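Local atomic coordinates of pullulanase C protein (Klebsiella pneumoniae subsp. pneumoniae NTUH-K2044, PDB entry 5HJ1), a protein that belongs to the type II secretion system as its GspC-type component, whose PDZ domain probably takes part in exporting pullulanase and here holds a fatty acid. Residues L32-N37 with I62-Q67; N60-D63 with E68-Q71. One frame throughout, in Å; residues are numbered along the deposited sequence.

Interaction 1 (L32-N37 with I62-Q67)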
loop_
_atom_site.group_PDB
_atom_site.type_symbol
_atom_site.label_atom_id
_atom_site.label_comp_id
_atom_site.label_asym_id
_atom_site.label_seq_id
_atom_site.Cartn_x
_atom_site.Cartn_y
_atom_site.Cartn_z
ATOM N N LEU A 32 -1.396 -10.595 6.733
ATOM C CA LEU A 32 -1.197 -11.051 5.346
ATOM C C LEU A 32 -0.800 -9.912 4.379
ATOM O O LEU A 32 -0.198 -10.139 3.340
ATOM C CB LEU A 32 -2.475 -11.676 4.790
ATOM C CG LEU A 32 -2.947 -12.916 5.534
ATOM C CD1 LEU A 32 -4.140 -13.503 4.810
ATOM C CD2 LEU A 32 -1.860 -13.939 5.642
ATOM N N GLY A 33 -1.137 -8.721 4.803
ATOM C CA GLY A 33 -0.885 -7.527 3.961
ATOM C C GLY A 33 -2.024 -6.597 4.185
ATOM O O GLY A 33 -2.767 -6.655 5.150
ATOM N N TYR A 34 -2.144 -5.636 3.265
ATOM C CA TYR A 34 -3.160 -4.584 3.351
ATOM C C TYR A 34 -4.033 -4.643 2.152
ATOM O O TYR A 34 -3.542 -4.522 0.988
ATOM C CB TYR A 34 -2.523 -3.179 3.453
ATOM C CG TYR A 34 -1.815 -2.998 4.757
ATOM C CD1 TYR A 34 -0.501 -3.467 4.947
ATOM C CD2 TYR A 34 -2.453 -2.440 5.853
ATOM C CE1 TYR A 34 0.090 -3.378 6.204
ATOM C CE2 TYR A 34 -1.824 -2.318 7.093
ATOM C CZ TYR A 34 -0.528 -2.794 7.243
ATOM O OH TYR A 34 0.113 -2.697 8.503
ATOM N N ARG A 35 -5.323 -4.801 2.353
ATOM C CA ARG A 35 -6.288 -4.922 1.233
ATOM C C ARG A 35 -6.574 -3.510 0.737
ATOM O O ARG A 35 -6.931 -2.606 1.487
ATOM C CB ARG A 35 -7.584 -5.529 1.765
ATOM C CG ARG A 35 -8.657 -5.926 0.696
ATOM C CD ARG A 35 -8.242 -7.028 -0.185
ATOM N NE ARG A 35 -8.008 -8.265 0.575
ATOM C CZ ARG A 35 -7.355 -9.297 0.135
ATOM N NH1 ARG A 35 -6.830 -9.273 -1.067
ATOM N NH2 ARG A 35 -7.171 -10.385 0.904
ATOM N N LEU A 36 -6.468 -3.301 -0.579
ATOM C CA LEU A 36 -6.634 -2.022 -1.209
ATOM C C LEU A 36 -7.885 -1.978 -2.065
ATOM O O LEU A 36 -8.184 -2.906 -2.807
ATOM C CB LEU A 36 -5.465 -1.686 -2.161
ATOM C CG LEU A 36 -4.090 -1.834 -1.539
ATOM C CD1 LEU A 36 -3.048 -1.532 -2.626
ATOM C CD2 LEU A 36 -3.913 -0.948 -0.352
ATOM N N ASN A 37 -8.602 -0.849 -1.963
ATOM C CA ASN A 37 -9.772 -0.564 -2.800
ATOM C C ASN A 37 -9.741 0.918 -3.081
ATOM O O ASN A 37 -9.031 1.714 -2.448
ATOM C CB ASN A 37 -11.049 -1.053 -2.132
ATOM C CG ASN A 37 -11.309 -2.486 -2.430
ATOM O OD1 ASN A 37 -11.411 -2.877 -3.589
ATOM N ND2 ASN A 37 -11.292 -3.325 -1.395
ATOM N N ILE A 62 10.325 -3.256 0.871
ATOM C CA ILE A 62 10.276 -3.590 2.276
ATOM C C ILE A 62 8.951 -4.303 2.568
ATOM O O ILE A 62 7.881 -3.797 2.200
ATOM C CB ILE A 62 10.415 -2.306 3.100
ATOM C CG1 ILE A 62 11.758 -1.596 2.833
ATOM C CG2 ILE A 62 10.363 -2.699 4.602
ATOM C CD1 ILE A 62 11.803 -0.146 3.307
ATOM N N ASP A 63 9.048 -5.433 3.228
ATOM C CA ASP A 63 7.912 -6.266 3.604
ATOM C C ASP A 63 6.968 -5.549 4.565
ATOM O O ASP A 63 7.312 -5.234 5.705
ATOM C CB ASP A 63 8.427 -7.549 4.230
ATOM C CG ASP A 63 7.383 -8.639 4.320
ATOM O OD1 ASP A 63 6.156 -8.375 4.152
ATOM O OD2 ASP A 63 7.805 -9.778 4.651
ATOM N N LEU A 64 5.718 -5.361 4.143
ATOM C CA LEU A 64 4.717 -4.716 4.948
ATOM C C LEU A 64 4.168 -5.591 6.035
ATOM O O LEU A 64 3.482 -5.082 6.923
ATOM C CB LEU A 64 3.598 -4.220 4.056
ATOM C CG LEU A 64 3.914 -2.975 3.188
ATOM C CD1 LEU A 64 2.805 -2.634 2.270
ATOM C CD2 LEU A 64 4.304 -1.782 4.024
ATOM N N ARG A 65 4.438 -6.876 5.921
ATOM C CA ARG A 65 3.887 -7.857 6.882
ATOM C C ARG A 65 4.704 -7.912 8.131
ATOM O O ARG A 65 4.193 -8.397 9.136
ATOM C CB ARG A 65 3.766 -9.211 6.200
ATOM C CG ARG A 65 2.889 -9.172 4.935
ATOM C CD ARG A 65 2.973 -10.412 4.083
ATOM N NE ARG A 65 4.245 -10.514 3.361
ATOM C CZ ARG A 65 4.468 -11.394 2.384
ATOM N NH1 ARG A 65 5.643 -11.394 1.760
ATOM N NH2 ARG A 65 3.525 -12.233 1.977
ATOM N N ASP A 66 5.879 -7.305 8.127
ATOM C CA ASP A 66 6.785 -7.350 9.279
ATOM C C ASP A 66 6.650 -5.979 9.926
ATOM O O ASP A 66 6.987 -4.982 9.329
ATOM C CB ASP A 66 8.192 -7.652 8.789
ATOM C CG ASP A 66 9.236 -7.696 9.910
ATOM O OD1 ASP A 66 8.934 -7.286 11.036
ATOM O OD2 ASP A 66 10.381 -8.095 9.617
ATOM N N GLN A 67 6.159 -5.943 11.161
ATOM C CA GLN A 67 5.914 -4.676 11.856
ATOM C C GLN A 67 7.081 -3.661 11.922
ATOM O O GLN A 67 6.882 -2.517 11.520
ATOM C CB GLN A 67 5.391 -4.947 13.266
ATOM C CG GLN A 67 4.864 -3.703 13.949
ATOM C CD GLN A 67 4.256 -4.007 15.301
ATOM O OE1 GLN A 67 3.941 -5.163 15.608
ATOM N NE2 GLN A 67 4.070 -2.966 16.121
HETATM O O HOH W 1 0.606 -12.444 2.469
HETATM O O HOH W 2 2.549 -3.586 9.003
#
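Gly33 and Arg65 bring the two backbones closest, their CA atoms 5.6 Å apart, where strand 30-38 passes the type I turn that runs from Asp63 to Asp66. At the backbone angles of Gly33 a CB would be jammed against the carbonyl oxygen of Leu32, which calls for glycine. The aliphatic part of Arg65 lies against that same carbonyl, with CD of Arg65 3.3 Å from O of Leu32. Further out, a water accepts from NH2 of Arg65 and donates to O of Leu32, at 3.0 and 2.6 Å, so the guanidinium reaches the strand through solvent. A bend at chi3 (-73°) turns the end of Arg65 back toward Asp63, whose OD1 takes two bonds. NE gives a nearly straight one, 168° at the hydrogen, which meets OD1 of Asp63 on its syn side, somewhat tilted out of the carboxylate plane, while OD1 lies in the guanidinium plane; the backbone N of Arg65 comes from above the carboxylate plane and closes an Asx turn. One oxygen thus fixes both the turn and the arginine.

In this PDZ domain the turn links the short strand 62-63 to helix 67-77, and Asp66 stands at the helix N-cap. Leu64, in mid-turn, lines the vaccenic acid pocket, and the ligand touches Tyr34 too. The side chains of Tyr34 and Leu64 cross at about a right angle: CE1 of Tyr34 is 4.2 Å from CB of Leu64. The carbonyl O of Leu64 lies at the ring edge, near its plane. A second water, also in the ring plane, joins OH of Tyr34 at 2.6 Å to O of Leu64 at 2.7 Å. Leu5 of helix 5-9 packs on both side chains.

Interaction 2 (N60-D63 with E68-Q71)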
loop_
_atom_site.group_PDB
_atom_site.type_symbol
_atom_site.label_atom_id
_atom_site.label_comp_id
_atom_site.label_asym_id
_atom_site.label_seq_id
_atom_site.Cartn_x
_atom_site.Cartn_y
_atom_site.Cartn_z
ATOM N N ASN A 60 8.376 -0.178 -1.578
ATOM C CA ASN A 60 9.802 0.030 -1.920
ATOM C C ASN A 60 10.678 -1.125 -1.543
ATOM O O ASN A 60 11.804 -1.003 -1.031
ATOM C CB ASN A 60 10.343 1.298 -1.301
ATOM C CG ASN A 60 9.599 2.499 -1.764
ATOM O OD1 ASN A 60 9.357 2.665 -2.983
ATOM N ND2 ASN A 60 9.215 3.344 -0.852
ATOM N N GLY A 61 10.164 -2.302 -1.784
ATOM C CA GLY A 61 10.838 -3.497 -1.532
ATOM C C GLY A 61 10.935 -4.000 -0.083
ATOM O O GLY A 61 11.537 -5.018 0.175
ATOM N N ILE A 62 10.325 -3.256 0.871
ATOM C CA ILE A 62 10.276 -3.590 2.276
ATOM C C ILE A 62 8.951 -4.303 2.568
ATOM O O ILE A 62 7.881 -3.797 2.200
ATOM C CB ILE A 62 10.415 -2.306 3.100
ATOM C CG1 ILE A 62 11.758 -1.596 2.833
ATOM C CG2 ILE A 62 10.363 -2.699 4.602
ATOM C CD1 ILE A 62 11.803 -0.146 3.307
ATOM N N ASP A 63 9.048 -5.433 3.228
ATOM C CA ASP A 63 7.912 -6.266 3.604
ATOM C C ASP A 63 6.968 -5.549 4.565
ATOM O O ASP A 63 7.312 -5.234 5.705
ATOM C CB ASP A 63 8.427 -7.549 4.230
ATOM C CG ASP A 63 7.383 -8.639 4.320
ATOM O OD1 ASP A 63 6.156 -8.375 4.152
ATOM O OD2 ASP A 63 7.805 -9.778 4.651
ATOM N N GLU A 68 8.274 -4.041 12.407
ATOM C CA GLU A 68 9.378 -3.050 12.478
ATOM C C GLU A 68 9.828 -2.600 11.093
ATOM O O GLU A 68 10.118 -1.414 10.901
ATOM C CB GLU A 68 10.597 -3.470 13.346
ATOM C CG GLU A 68 11.686 -4.373 12.737
ATOM C CD GLU A 68 11.332 -5.852 12.638
ATOM O OE1 GLU A 68 10.383 -6.295 13.320
ATOM O OE2 GLU A 68 12.045 -6.591 11.910
ATOM N N GLN A 69 9.872 -3.530 10.134
ATOM C CA GLN A 69 10.230 -3.149 8.747
ATOM C C GLN A 69 9.215 -2.192 8.144
ATOM O O GLN A 69 9.568 -1.159 7.548
ATOM C CB GLN A 69 10.415 -4.390 7.877
ATOM C CG GLN A 69 11.752 -5.058 8.132
ATOM C CD GLN A 69 12.931 -4.126 7.803
ATOM O OE1 GLN A 69 12.956 -3.500 6.760
ATOM N NE2 GLN A 69 13.944 -4.102 8.667
ATOM N N ALA A 70 7.944 -2.486 8.301
ATOM C CA ALA A 70 6.946 -1.595 7.773
ATOM C C ALA A 70 7.087 -0.216 8.362
ATOM O O ALA A 70 6.892 0.779 7.650
ATOM C CB ALA A 70 5.543 -2.144 8.010
ATOM N N GLN A 71 7.408 -0.128 9.659
ATOM C CA GLN A 71 7.608 1.166 10.286
ATOM C C GLN A 71 8.703 1.915 9.577
ATOM O O GLN A 71 8.561 3.089 9.302
ATOM C CB GLN A 71 7.977 1.035 11.778
ATOM C CG GLN A 71 6.894 0.407 12.635
ATOM C CD GLN A 71 5.667 1.286 12.807
ATOM O OE1 GLN A 71 4.614 0.998 12.235
ATOM N NE2 GLN A 71 5.801 2.377 13.569
#
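A short strand and the helix that follows it fold back on each other here: strand 62-63 of the PDZ domain rests against the first turns of helix 67-77. The backbones come closest at Asp63 and Ala70, whose CA atoms are 6.3 Å apart. Ile62 carries the contact with its CG2 branch, which stands anti to the backbone N, while CG1 takes the place beside that N. CG2 of Ile62 lies 3.4 Å from the backbone O of Gln69 and 3.7 Å from CB of the same residue. Gln69 bends at chi2 (-61°), and this fold in the chain carries its amide round to the methyl, leaving OE1 of Gln69 3.5 Å from CG2 of Ile62. Beyond Gln69, Ala73 of the same helix also packs on Ile62. At Asp63 it is the main chain that meets the helix: O of Asp63 sits 3.9 Å from CB of Gln69 and 3.8 Å from N of Ala70. The carboxylate of Asp63 is engaged with Arg65 instead. With a methyl against two oxygens and the CB of Gln69, and no hydrogen bond between 60-63 and 68-71, the contact depends on van der Waals fit rather than on directional bonds.

In the fold
Strand 62-63 and the turn after it join the two contacts, whose ranges overlap at Ile62 and Asp63, though these two touch the partner segment only in interaction 2. Interaction 1 looks across the fold to strand 30-38 and includes buried Gly33 and Leu64, the latter in the fatty acid pocket; interaction 2 lies farther from the centre of the domain and is local, between residues close in sequence. Both are only partly buried. Waters bridge interaction 1, whose turn is braced by a salt bridge, whereas interaction 2 is direct van der Waals contact. They meet where O of Leu64 lies 3.8 Å from CB of Ala70, so the turn packs against the helix as well as facing the strand.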